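Local coordinates for mannitol dehydrogenase (Pseudomonas fluorescens, PDB 1LJ8), which binds NAD and probably catalyses the reversible, NAD-dependent oxidation of mannitol to fructose, as a long-chain dehydrogenase, at residues Leu17-Leu22 against Leu49-Glu54; Ile32-Phe37 against Asp252-Val257; Arg125-Thr130 against Pro182-Met187; Ser380-Phe385 against Glu453-Ala458. One frame throughout, in Å; residues are numbered along the deposited sequence.

Contacts 2 and 3 belong to one Rossmann sheet and both touch the NAD, contact 3 as paired parallel strands at one edge, contact 2 where the cofactor loop meets the segment leading into the strand at the other edge. They also touch each other, since strand 27-32 lies beside strand 126-129. Contact 1 is partly buried at the periphery of the same domain and, like contact 3, uses hydrogen bonding, but with one side-chain amide instead of a backbone ladder. Contact 4 lies on the opposite side of the chain's centre from contacts 1 and 2, buried in the helical C-terminal domain; like contact 2, it joins its segments by packing without a hydrogen bond between them.

Contact 1: residues Leu17-Leu22 against Leu49-Glu54; sequences LPAYTL and LMNTGE
Tyr20 lays its ring over the side chain of Met50, a selenomethionine in this crystal, while Asn51 secures the backbone just before it. Chi1 of 48° places CG of Tyr20 between its own backbone N and carbonyl carbon, and the ring is sandwiched as a result: Pro18 CB lies over one face and Met50 over the other. Followed outward, Tyr20 CB first passes Met50 O at 3.9 Å. Next, CD2 and CE2 form the rim above Met50 CB, with CE2 and CB 3.4 Å apart in a CH-pi contact. The same two ring atoms turn their edge to the amide of Asn51, whose OD1 is 3.2 Å from Tyr20 CD2, near the ring plane. Farther out, CE1 and CZ lie over the selenium, with Met50 SE 4.0 Å from the ring centroid. The extended chain of Met50 beyond CG carries SE along beneath the ring to this outer half. At the tip, Tyr20 OH comes within 3.8 Å of Met50 SE and is hydrogen-bonded to Asp47, one turn back on the same helix. Asn51 OD1 also accepts a nearly straight bond from Ala19 N (2.6 Å, 172° at the hydrogen), the donor sitting above the carbonyl plane. Just beyond, Thr52 N and OG1 both bond to Leu49 O, and Gly53, with positive phi, makes a Schellman motif with two bonds back into the last turn, one to Met50 O. The N-terminal loop holds the end of helix 42-50 by a Met-aromatic contact and one backbone-to-amide bond, at the edge of the Rossmann domain, away from the NAD site.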
# COMPACT_ATOMS: atom_id res chain seq x y z
N LEU A 17 -20.54 3.81 17.57
CA LEU A 17 -21.19 2.68 16.89
C LEU A 17 -21.85 3.09 15.59
O LEU A 17 -22.20 4.26 15.40
CB LEU A 17 -22.31 2.12 17.79
CG LEU A 17 -21.96 1.82 19.26
CD1 LEU A 17 -23.24 1.40 19.96
CD2 LEU A 17 -20.85 0.73 19.37
N PRO A 18 -22.00 2.15 14.67
CA PRO A 18 -22.65 2.44 13.39
C PRO A 18 -24.03 3.01 13.75
O PRO A 18 -24.67 2.53 14.71
CB PRO A 18 -22.81 1.07 12.76
CG PRO A 18 -21.59 0.35 13.22
CD PRO A 18 -21.46 0.77 14.68
N ALA A 19 -24.48 4.01 13.01
CA ALA A 19 -25.78 4.64 13.27
C ALA A 19 -26.83 4.09 12.33
O ALA A 19 -27.99 4.51 12.38
CB ALA A 19 -25.68 6.17 13.13
N TYR A 20 -26.47 3.11 11.52
CA TYR A 20 -27.44 2.53 10.59
C TYR A 20 -27.70 1.10 11.02
O TYR A 20 -26.93 0.51 11.79
CB TYR A 20 -26.87 2.55 9.16
CG TYR A 20 -25.44 2.02 9.08
CD1 TYR A 20 -25.18 0.69 8.69
CD2 TYR A 20 -24.37 2.84 9.38
CE1 TYR A 20 -23.85 0.20 8.62
CE2 TYR A 20 -23.03 2.39 9.31
CZ TYR A 20 -22.79 1.05 8.92
OH TYR A 20 -21.48 0.59 8.84
N THR A 21 -28.81 0.53 10.56
CA THR A 21 -29.13 -0.85 10.88
C THR A 21 -28.26 -1.74 10.00
O THR A 21 -28.38 -1.73 8.76
CB THR A 21 -30.63 -1.16 10.63
OG1 THR A 21 -31.44 -0.40 11.54
CG2 THR A 21 -30.91 -2.63 10.83
N LEU A 22 -27.42 -2.54 10.63
CA LEU A 22 -26.52 -3.41 9.86
C LEU A 22 -27.25 -4.35 8.91
O LEU A 22 -26.81 -4.60 7.78
CB LEU A 22 -25.63 -4.23 10.82
CG LEU A 22 -24.78 -3.31 11.72
CD1 LEU A 22 -24.20 -4.08 12.91
CD2 LEU A 22 -23.68 -2.69 10.87
N LEU A 49 -20.26 7.47 5.50
CA LEU A 49 -21.39 7.87 4.63
C LEU A 49 -22.67 7.21 5.14
O LEU A 49 -23.73 7.85 5.22
CB LEU A 49 -21.16 7.40 3.18
CG LEU A 49 -22.27 7.76 2.16
CD1 LEU A 49 -22.41 9.28 2.02
CD2 LEU A 49 -21.89 7.19 0.83
N MSE A 50 -22.58 5.92 5.45
CA MSE A 50 -23.74 5.16 5.95
C MSE A 50 -24.26 5.77 7.23
O MSE A 50 -25.48 5.80 7.44
CB MSE A 50 -23.35 3.68 6.17
CG MSE A 50 -23.15 2.99 4.85
SE MSE A 50 -22.65 1.15 5.26
CE MSE A 50 -22.36 0.51 3.57
N ASN A 51 -23.37 6.31 8.04
CA ASN A 51 -23.81 6.94 9.29
C ASN A 51 -24.61 8.22 9.05
O ASN A 51 -25.28 8.70 9.98
CB ASN A 51 -22.66 7.24 10.23
CG ASN A 51 -22.20 6.00 10.97
OD1 ASN A 51 -22.96 5.05 11.14
ND2 ASN A 51 -20.98 6.01 11.44
N THR A 52 -24.56 8.76 7.83
CA THR A 52 -25.36 9.96 7.51
C THR A 52 -26.72 9.51 6.98
O THR A 52 -27.57 10.37 6.67
CB THR A 52 -24.75 10.89 6.41
OG1 THR A 52 -24.72 10.20 5.15
CG2 THR A 52 -23.34 11.36 6.80
N GLY A 53 -26.90 8.20 6.84
CA GLY A 53 -28.13 7.63 6.34
C GLY A 53 -28.22 7.44 4.83
O GLY A 53 -29.31 7.24 4.29
N GLU A 54 -27.08 7.50 4.15
CA GLU A 54 -27.05 7.35 2.69
C GLU A 54 -26.08 6.24 2.34
O GLU A 54 -25.23 5.87 3.17
CB GLU A 54 -26.53 8.64 2.03
CG GLU A 54 -27.48 9.81 2.14
CD GLU A 54 -26.91 11.04 1.49
OE1 GLU A 54 -26.33 10.93 0.38
OE2 GLU A 54 -27.03 12.12 2.09

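Contact 2: residues Ile32-Phe37 against Asp252-Val257. With NAD (nicotinamide-adenine-dinucleotide), chain B.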
# COMPACT_ATOMS: atom_id res chain seq x y z
N ILE A 32 -10.71 -6.49 -3.15
CA ILE A 32 -9.68 -7.53 -3.15
C ILE A 32 -8.47 -7.10 -2.33
O ILE A 32 -7.80 -6.08 -2.62
CB ILE A 32 -9.24 -7.88 -4.58
CG1 ILE A 32 -10.48 -8.26 -5.41
CG2 ILE A 32 -8.21 -9.07 -4.53
CD1 ILE A 32 -10.13 -8.59 -6.90
N GLY A 33 -8.17 -7.90 -1.30
CA GLY A 33 -7.04 -7.60 -0.42
C GLY A 33 -7.51 -6.93 0.86
O GLY A 33 -7.17 -5.77 1.13
N VAL A 34 -8.24 -7.64 1.71
CA VAL A 34 -8.73 -6.99 2.93
C VAL A 34 -7.64 -7.03 4.00
O VAL A 34 -7.51 -8.04 4.70
CB VAL A 34 -10.01 -7.68 3.46
CG1 VAL A 34 -10.52 -6.96 4.79
CG2 VAL A 34 -11.11 -7.62 2.36
N GLY A 35 -6.88 -5.94 4.12
CA GLY A 35 -5.84 -5.88 5.13
C GLY A 35 -6.16 -4.73 6.06
O GLY A 35 -7.35 -4.47 6.38
N GLY A 36 -5.11 -4.04 6.51
CA GLY A 36 -5.35 -2.90 7.38
C GLY A 36 -5.78 -1.66 6.63
O GLY A 36 -6.77 -1.01 6.97
N PHE A 37 -5.06 -1.30 5.57
CA PHE A 37 -5.37 -0.05 4.89
C PHE A 37 -6.78 0.05 4.33
O PHE A 37 -7.45 1.07 4.46
CB PHE A 37 -4.36 0.24 3.76
CG PHE A 37 -4.54 1.59 3.14
CD1 PHE A 37 -4.41 2.76 3.91
CD2 PHE A 37 -4.91 1.69 1.81
CE1 PHE A 37 -4.66 4.03 3.31
CE2 PHE A 37 -5.16 2.93 1.20
CZ PHE A 37 -5.04 4.11 1.96
N ASP A 252 -11.13 -7.37 20.61
CA ASP A 252 -11.30 -7.44 19.16
C ASP A 252 -10.18 -8.36 18.65
O ASP A 252 -9.00 -8.12 18.91
CB ASP A 252 -11.18 -6.01 18.58
CG ASP A 252 -11.53 -5.94 17.10
OD1 ASP A 252 -11.38 -6.96 16.39
OD2 ASP A 252 -11.95 -4.85 16.66
N ALA A 253 -10.52 -9.42 17.90
CA ALA A 253 -9.50 -10.34 17.43
C ALA A 253 -8.61 -9.63 16.40
O ALA A 253 -7.48 -10.05 16.19
CB ALA A 253 -10.13 -11.59 16.77
N TRP A 254 -9.15 -8.61 15.74
CA TRP A 254 -8.34 -7.95 14.68
C TRP A 254 -8.80 -6.53 14.41
O TRP A 254 -9.44 -6.22 13.39
CB TRP A 254 -8.40 -8.79 13.37
CG TRP A 254 -7.43 -8.38 12.26
CD1 TRP A 254 -6.12 -8.00 12.40
CD2 TRP A 254 -7.74 -8.29 10.87
NE1 TRP A 254 -5.60 -7.66 11.15
CE2 TRP A 254 -6.58 -7.83 10.21
CE3 TRP A 254 -8.90 -8.53 10.11
CZ2 TRP A 254 -6.54 -7.62 8.81
CZ3 TRP A 254 -8.87 -8.31 8.74
CH2 TRP A 254 -7.70 -7.86 8.11
N PRO A 255 -8.51 -5.64 15.35
CA PRO A 255 -8.92 -4.26 15.11
C PRO A 255 -7.95 -3.66 14.08
O PRO A 255 -6.95 -4.29 13.73
CB PRO A 255 -8.74 -3.60 16.48
CG PRO A 255 -7.55 -4.36 17.09
CD PRO A 255 -7.82 -5.83 16.64
N VAL A 256 -8.27 -2.48 13.55
CA VAL A 256 -7.32 -1.81 12.63
C VAL A 256 -6.87 -0.54 13.39
O VAL A 256 -7.69 0.14 14.01
CB VAL A 256 -7.93 -1.43 11.27
CG1 VAL A 256 -9.09 -0.38 11.40
CG2 VAL A 256 -6.79 -0.84 10.34
N VAL A 257 -5.56 -0.29 13.40
CA VAL A 257 -5.05 0.91 14.08
C VAL A 257 -4.55 1.86 12.98
O VAL A 257 -4.05 1.40 11.93
CB VAL A 257 -3.86 0.58 15.06
CG1 VAL A 257 -4.42 -0.18 16.28
CG2 VAL A 257 -2.79 -0.23 14.37
PA NAD B . -1.72 -5.91 4.74
O1A NAD B . -0.51 -6.69 4.82
O2A NAD B . -2.61 -5.66 5.91
O5B NAD B . -2.70 -6.53 3.63
C5B NAD B . -2.20 -6.76 2.28
C4B NAD B . -3.42 -7.47 1.65
O4B NAD B . -3.07 -7.72 0.22
C3B NAD B . -3.72 -8.91 2.18
O3B NAD B . -5.15 -9.07 2.13
C2B NAD B . -2.98 -9.81 1.18
O2B NAD B . -3.48 -11.14 1.13
C1B NAD B . -3.27 -9.09 -0.12
N9A NAD B . -2.38 -9.38 -1.20
C8A NAD B . -1.00 -9.42 -1.27
N7A NAD B . -0.56 -9.70 -2.48
C5A NAD B . -1.72 -9.85 -3.23
C6A NAD B . -1.85 -10.14 -4.59
N6A NAD B . -0.86 -10.31 -5.46
N1A NAD B . -3.14 -10.26 -5.10
C2A NAD B . -4.26 -10.09 -4.29
N3A NAD B . -4.15 -9.78 -2.94
C4A NAD B . -2.84 -9.68 -2.46
O3 NAD B . -1.29 -4.53 4.08
PN NAD B . -1.94 -3.06 4.17
O1N NAD B . -1.30 -2.32 5.26
O2N NAD B . -3.39 -3.24 4.23
O5D NAD B . -1.45 -2.40 2.83
C5D NAD B . -1.96 -2.93 1.61
C4D NAD B . -1.67 -1.92 0.59
O4D NAD B . -2.46 -0.71 0.71
C3D NAD B . -0.19 -1.43 0.42
O3D NAD B . 0.62 -2.38 -0.26
C2D NAD B . -0.34 -0.08 -0.26
O2D NAD B . -0.37 -0.21 -1.68
C1D NAD B . -1.68 0.45 0.30
N1N NAD B . -1.54 1.41 1.42
C2N NAD B . -1.18 1.07 2.74
C3N NAD B . -1.00 2.09 3.63
C7N NAD B . -0.57 1.74 5.07
O7N NAD B . -0.21 2.68 5.80
N7N NAD B . -0.51 0.49 5.48
C4N NAD B . -1.15 3.50 3.23
C5N NAD B . -1.55 3.79 1.89
C6N NAD B . -1.75 2.74 0.94
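Trp254 pushes the benzo end of its indole against the backbone of Val34 and Gly35. CG lies opposite the backbone N (chi1 -170°), which carries the bicycle across to the loop, where CH2 meets Val34 O edge-on and in plane at 3.4 Å. The same CH2 is 3.8 Å from Gly35 O, and Val34 CG1 adds a looser apolar contact. Two residues on, Val256 reaches over with one branch: CG2 is trans to the backbone N, 3.4 Å from Gly36 O, while CG1 takes the place between N and carbonyl carbon (chi1 64°). The loop being packed against is the glycine-rich turn of the Rossmann fold, running from the end of strand 27-32 into helix 36-40 and holding the pyrophosphate. There Gly36 N bonds to NAD O2A at 3.0 Å and Phe37 N to NAD O2N at 2.9 Å, while Gly35 CA comes within 3.3 Å of O2A with no side chain intervening. Phe37 itself turns away from Trp254 and Val256; its chi1 of -173° brings one ring face over the nicotinamide, with NAD C5N 3.4 Å above the plane and over the ring centre. On the far side of the contact, Asp252 OD1 accepts from Trp254 N at 2.8 Å in an Asx turn, the donor sitting above the carboxylate plane. Arg39 joins both segments, bonding to Gly35 O and Trp254 O and making a cation-pi contact with the indole.

Contact 3: residues Arg125-Thr130 against Pro182-Met187; sequences RIVSLT and PAFTVM. With NAD (nicotinamide-adenine-dinucleotide), chain B.
Val127 plants CG2 squarely over the Phe184 ring, 3.4 Å from its centroid and only 4° off the normal, a CH-pi contact. Chi1 of 40° folds the Phe184 ring toward strand 126-129, and Val186 CG2 meets its edge in plane. On the same side of the sheet, Leu129 CD1 touches Val186 CG1 at 3.9 Å. The other side carries Ile126, Thr185, Ser128 and Met187: Ile126 CG2 rests on Met187 CB, and the selenomethionine chain, bent at chi3, brings CE to within 3.6 Å of Ser128 CB. A parallel ladder sets this register. Arg125 O accepts from Thr185 N, Val127 N reaches Thr185 O at 2.8 Å, Val127 O takes Met187 N at 2.8 Å, and Met187 O takes Leu129 N at 3.0 Å. One water bridges Arg125 O and Thr185 OG1, donating to the former and accepting from the latter; the hydroxyl is also hydrogen-bonded to Val271 N. At the far end, Thr130 O lies 3.2 Å from NAD O4B. Strand 185-188 is the edge of the Rossmann sheet, and strand 126-129 also pairs with strand 27-32; helix 165-178 packs on Phe184 and Leu129, and helix 195-210 on Leu129 and Val186.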
# COMPACT_ATOMS: atom_id res chain seq x y z
N ARG A 125 -20.82 -3.06 -8.16
CA ARG A 125 -20.57 -2.02 -9.18
C ARG A 125 -19.16 -1.46 -9.18
O ARG A 125 -18.79 -0.74 -10.12
CB ARG A 125 -21.59 -0.87 -8.99
CG ARG A 125 -23.04 -1.24 -9.41
CD ARG A 125 -24.07 -0.44 -8.58
NE ARG A 125 -24.23 -1.06 -7.28
CZ ARG A 125 -24.83 -0.52 -6.21
NH1 ARG A 125 -25.33 0.71 -6.24
NH2 ARG A 125 -24.95 -1.25 -5.10
N ILE A 126 -18.39 -1.79 -8.15
CA ILE A 126 -16.99 -1.37 -8.07
C ILE A 126 -16.20 -2.55 -7.51
O ILE A 126 -16.67 -3.19 -6.53
CB ILE A 126 -16.79 -0.20 -7.05
CG1 ILE A 126 -17.41 1.10 -7.60
CG2 ILE A 126 -15.27 0.03 -6.81
CD1 ILE A 126 -17.61 2.15 -6.48
N VAL A 127 -15.08 -2.87 -8.15
CA VAL A 127 -14.13 -3.89 -7.62
C VAL A 127 -12.91 -3.01 -7.23
O VAL A 127 -12.25 -2.41 -8.10
CB VAL A 127 -13.70 -4.94 -8.69
CG1 VAL A 127 -12.58 -5.89 -8.08
CG2 VAL A 127 -14.93 -5.80 -9.04
N SER A 128 -12.64 -2.90 -5.93
CA SER A 128 -11.53 -2.11 -5.45
C SER A 128 -10.36 -3.00 -5.06
O SER A 128 -10.52 -4.21 -4.77
CB SER A 128 -11.97 -1.23 -4.28
OG SER A 128 -12.62 -2.01 -3.29
N LEU A 129 -9.17 -2.40 -5.04
CA LEU A 129 -7.96 -3.14 -4.77
C LEU A 129 -6.96 -2.59 -3.76
O LEU A 129 -6.66 -1.39 -3.78
CB LEU A 129 -7.13 -3.28 -6.09
CG LEU A 129 -7.82 -3.67 -7.43
CD1 LEU A 129 -6.85 -3.49 -8.64
CD2 LEU A 129 -8.31 -5.14 -7.31
N THR A 130 -6.49 -3.45 -2.84
CA THR A 130 -5.26 -3.10 -2.10
C THR A 130 -4.50 -4.46 -2.21
O THR A 130 -4.52 -5.29 -1.29
CB THR A 130 -5.39 -2.66 -0.63
OG1 THR A 130 -6.18 -3.58 0.10
CG2 THR A 130 -6.04 -1.24 -0.57
N PRO A 182 -23.87 -4.74 -16.89
CA PRO A 182 -22.79 -3.78 -17.19
C PRO A 182 -21.52 -4.01 -16.39
O PRO A 182 -21.54 -4.62 -15.31
CB PRO A 182 -23.40 -2.41 -16.88
CG PRO A 182 -24.54 -2.68 -16.02
CD PRO A 182 -25.04 -4.09 -16.31
N ALA A 183 -20.42 -3.51 -16.92
CA ALA A 183 -19.12 -3.63 -16.27
C ALA A 183 -19.12 -2.90 -14.92
O ALA A 183 -19.97 -2.05 -14.65
CB ALA A 183 -18.05 -2.99 -17.16
N PHE A 184 -18.15 -3.26 -14.08
CA PHE A 184 -17.93 -2.53 -12.82
C PHE A 184 -16.69 -1.63 -13.06
O PHE A 184 -16.01 -1.76 -14.07
CB PHE A 184 -17.63 -3.50 -11.67
CG PHE A 184 -16.74 -4.66 -12.04
CD1 PHE A 184 -15.39 -4.47 -12.36
CD2 PHE A 184 -17.25 -5.97 -11.99
CE1 PHE A 184 -14.55 -5.55 -12.62
CE2 PHE A 184 -16.43 -7.06 -12.26
CZ PHE A 184 -15.08 -6.85 -12.57
N THR A 185 -16.44 -0.67 -12.17
CA THR A 185 -15.24 0.16 -12.22
C THR A 185 -14.20 -0.63 -11.42
O THR A 185 -14.55 -1.33 -10.45
CB THR A 185 -15.48 1.50 -11.46
OG1 THR A 185 -16.50 2.26 -12.13
CG2 THR A 185 -14.20 2.33 -11.38
N VAL A 186 -12.94 -0.56 -11.83
CA VAL A 186 -11.85 -1.18 -11.06
C VAL A 186 -11.12 0.00 -10.42
O VAL A 186 -10.56 0.87 -11.11
CB VAL A 186 -10.89 -2.00 -11.90
CG1 VAL A 186 -9.87 -2.71 -10.95
CG2 VAL A 186 -11.66 -3.11 -12.62
N MSE A 187 -11.14 0.02 -9.09
CA MSE A 187 -10.61 1.13 -8.30
C MSE A 187 -9.39 0.77 -7.48
O MSE A 187 -9.52 0.26 -6.37
CB MSE A 187 -11.78 1.62 -7.39
CG MSE A 187 -11.53 2.97 -6.71
SE MSE A 187 -12.98 3.49 -5.52
CE MSE A 187 -12.69 2.28 -3.99
PA NAD B . -1.72 -5.91 4.74
O1A NAD B . -0.51 -6.69 4.82
O2A NAD B . -2.61 -5.66 5.91
O5B NAD B . -2.70 -6.53 3.63
C5B NAD B . -2.20 -6.76 2.28
C4B NAD B . -3.42 -7.47 1.65
O4B NAD B . -3.07 -7.72 0.22
C3B NAD B . -3.72 -8.91 2.18
O3B NAD B . -5.15 -9.07 2.13
C2B NAD B . -2.98 -9.81 1.18
O2B NAD B . -3.48 -11.14 1.13
C1B NAD B . -3.27 -9.09 -0.12
N9A NAD B . -2.38 -9.38 -1.20
C8A NAD B . -1.00 -9.42 -1.27
N7A NAD B . -0.56 -9.70 -2.48
C5A NAD B . -1.72 -9.85 -3.23
C6A NAD B . -1.85 -10.14 -4.59
N6A NAD B . -0.86 -10.31 -5.46
N1A NAD B . -3.14 -10.26 -5.10
C2A NAD B . -4.26 -10.09 -4.29
N3A NAD B . -4.15 -9.78 -2.94
C4A NAD B . -2.84 -9.68 -2.46
O3 NAD B . -1.29 -4.53 4.08
PN NAD B . -1.94 -3.06 4.17
O1N NAD B . -1.30 -2.32 5.26
O2N NAD B . -3.39 -3.24 4.23
O5D NAD B . -1.45 -2.40 2.83
C5D NAD B . -1.96 -2.93 1.61
C4D NAD B . -1.67 -1.92 0.59
O4D NAD B . -2.46 -0.71 0.71
C3D NAD B . -0.19 -1.43 0.42
O3D NAD B . 0.62 -2.38 -0.26
C2D NAD B . -0.34 -0.08 -0.26
O2D NAD B . -0.37 -0.21 -1.68
C1D NAD B . -1.68 0.45 0.30
N1N NAD B . -1.54 1.41 1.42
C2N NAD B . -1.18 1.07 2.74
C3N NAD B . -1.00 2.09 3.63
C7N NAD B . -0.57 1.74 5.07
O7N NAD B . -0.21 2.68 5.80
N7N NAD B . -0.51 0.49 5.48
C4N NAD B . -1.15 3.50 3.23
C5N NAD B . -1.55 3.79 1.89
C6N NAD B . -1.75 2.74 0.94
O HOH W 1 -18.86 1.84 -10.93

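Contact 4: residues Ser380-Phe385 against Glu453-Ala458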
# COMPACT_ATOMS: atom_id res chain seq x y z
N SER A 380 9.45 -4.90 -4.29
CA SER A 380 8.37 -4.30 -5.08
C SER A 380 8.27 -2.79 -4.87
O SER A 380 7.77 -2.07 -5.76
CB SER A 380 6.98 -4.89 -4.71
OG SER A 380 6.95 -6.33 -4.75
N LYS A 381 8.70 -2.31 -3.71
CA LYS A 381 8.57 -0.89 -3.39
C LYS A 381 9.64 0.00 -4.01
O LYS A 381 9.32 1.12 -4.42
CB LYS A 381 8.59 -0.70 -1.87
CG LYS A 381 7.35 -1.24 -1.21
CD LYS A 381 7.49 -1.20 0.29
CE LYS A 381 6.10 -1.59 0.93
NZ LYS A 381 6.24 -1.65 2.39
N PHE A 382 10.88 -0.48 -4.10
CA PHE A 382 11.90 0.36 -4.70
C PHE A 382 11.56 0.98 -6.06
O PHE A 382 11.74 2.19 -6.22
CB PHE A 382 13.26 -0.37 -4.78
CG PHE A 382 14.16 -0.11 -3.57
CD1 PHE A 382 14.23 -1.03 -2.54
CD2 PHE A 382 14.87 1.09 -3.46
CE1 PHE A 382 15.00 -0.79 -1.41
CE2 PHE A 382 15.65 1.35 -2.32
CZ PHE A 382 15.72 0.40 -1.29
N PRO A 383 11.07 0.19 -7.05
CA PRO A 383 10.76 0.78 -8.37
C PRO A 383 9.61 1.77 -8.35
O PRO A 383 9.47 2.56 -9.29
CB PRO A 383 10.46 -0.47 -9.26
CG PRO A 383 9.98 -1.53 -8.24
CD PRO A 383 10.95 -1.28 -7.06
N LYS A 384 8.77 1.74 -7.31
CA LYS A 384 7.69 2.70 -7.20
C LYS A 384 8.07 3.95 -6.43
O LYS A 384 7.71 5.06 -6.82
CB LYS A 384 6.47 2.10 -6.47
CG LYS A 384 5.49 1.41 -7.36
CD LYS A 384 6.08 0.20 -8.03
CE LYS A 384 5.03 -0.45 -8.95
NZ LYS A 384 5.63 -1.52 -9.78
N PHE A 385 8.79 3.76 -5.33
CA PHE A 385 9.06 4.86 -4.39
C PHE A 385 10.36 5.62 -4.52
O PHE A 385 10.40 6.81 -4.14
CB PHE A 385 9.08 4.36 -2.92
CG PHE A 385 7.83 3.64 -2.46
CD1 PHE A 385 7.84 2.97 -1.22
CD2 PHE A 385 6.63 3.63 -3.22
CE1 PHE A 385 6.66 2.30 -0.73
CE2 PHE A 385 5.45 2.97 -2.74
CZ PHE A 385 5.47 2.31 -1.51
N GLU A 453 13.82 -5.67 -12.96
CA GLU A 453 12.46 -5.37 -12.51
C GLU A 453 12.43 -4.65 -11.15
O GLU A 453 11.35 -4.29 -10.66
CB GLU A 453 11.61 -6.64 -12.43
CG GLU A 453 12.14 -7.65 -11.43
CD GLU A 453 13.16 -8.61 -12.03
OE1 GLU A 453 13.90 -8.23 -12.98
OE2 GLU A 453 13.23 -9.73 -11.49
N ILE A 454 13.61 -4.45 -10.55
CA ILE A 454 13.67 -3.70 -9.30
C ILE A 454 14.33 -2.35 -9.58
O ILE A 454 13.78 -1.30 -9.25
CB ILE A 454 14.52 -4.41 -8.18
CG1 ILE A 454 13.90 -5.78 -7.84
CG2 ILE A 454 14.58 -3.53 -6.89
CD1 ILE A 454 14.72 -6.59 -6.78
N PHE A 455 15.50 -2.37 -10.23
CA PHE A 455 16.24 -1.12 -10.40
C PHE A 455 16.30 -0.46 -11.76
O PHE A 455 16.89 0.61 -11.89
CB PHE A 455 17.68 -1.28 -9.88
CG PHE A 455 17.75 -1.63 -8.41
CD1 PHE A 455 18.05 -2.94 -7.99
CD2 PHE A 455 17.47 -0.66 -7.44
CE1 PHE A 455 18.05 -3.28 -6.63
CE2 PHE A 455 17.47 -1.00 -6.06
CZ PHE A 455 17.76 -2.30 -5.66
N GLY A 456 15.73 -1.09 -12.78
CA GLY A 456 15.76 -0.46 -14.09
C GLY A 456 17.10 -0.52 -14.77
O GLY A 456 17.99 -1.24 -14.32
N THR A 457 17.26 0.26 -15.85
CA THR A 457 18.49 0.20 -16.63
C THR A 457 19.46 1.37 -16.51
O THR A 457 20.58 1.28 -17.00
CB THR A 457 18.18 0.00 -18.13
OG1 THR A 457 17.33 1.07 -18.57
CG2 THR A 457 17.47 -1.33 -18.36
N ALA A 458 19.04 2.45 -15.86
CA ALA A 458 19.93 3.61 -15.68
C ALA A 458 20.91 3.35 -14.54
O ALA A 458 22.11 3.54 -14.70
CB ALA A 458 19.12 4.87 -15.37
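Chi1 of -61° sets Ile454 CG2 opposite its backbone N, where this branch touches Phe382 CB at 4.0 Å. Phe382 has the unusual chi1 of -93°, away from a staggered position, and its ring tilts toward Phe455. Those two rings meet obliquely, centroids 5.8 Å apart and planes at 50°, with Phe382 CD2 approaching Phe455 CE2. The Phe455 ring also receives Ile454 CG2 on one face, 3.4 Å above the plane and over the centre, so this one methyl touches both Phe382 CB and the face of the Phe455 ring. This is helix-end packing in the all-helical C-terminal domain: the last turn of helix 452-455, before Gly456 breaks it with positive phi, abuts a kinked helix. The kink lies at Pro383, whose N cannot donate to the preceding turn, and Phe385 N resumes the pattern with a bond to Lys381 O. Pro383 turns its ring to the carbonyls at that helix end, CB 3.4 Å from Ile454 O and CG 3.9 Å from Glu453 O. Helix 401-413 packs alongside, Val407 and Trp410 touching both aromatic rings. Glu453 directs its carboxylate away to a salt bridge with Arg430. Beyond the kink, Lys384 pairs with Asp140 and Phe385 touches Glu133 and Asn191, two residues that bind NAD.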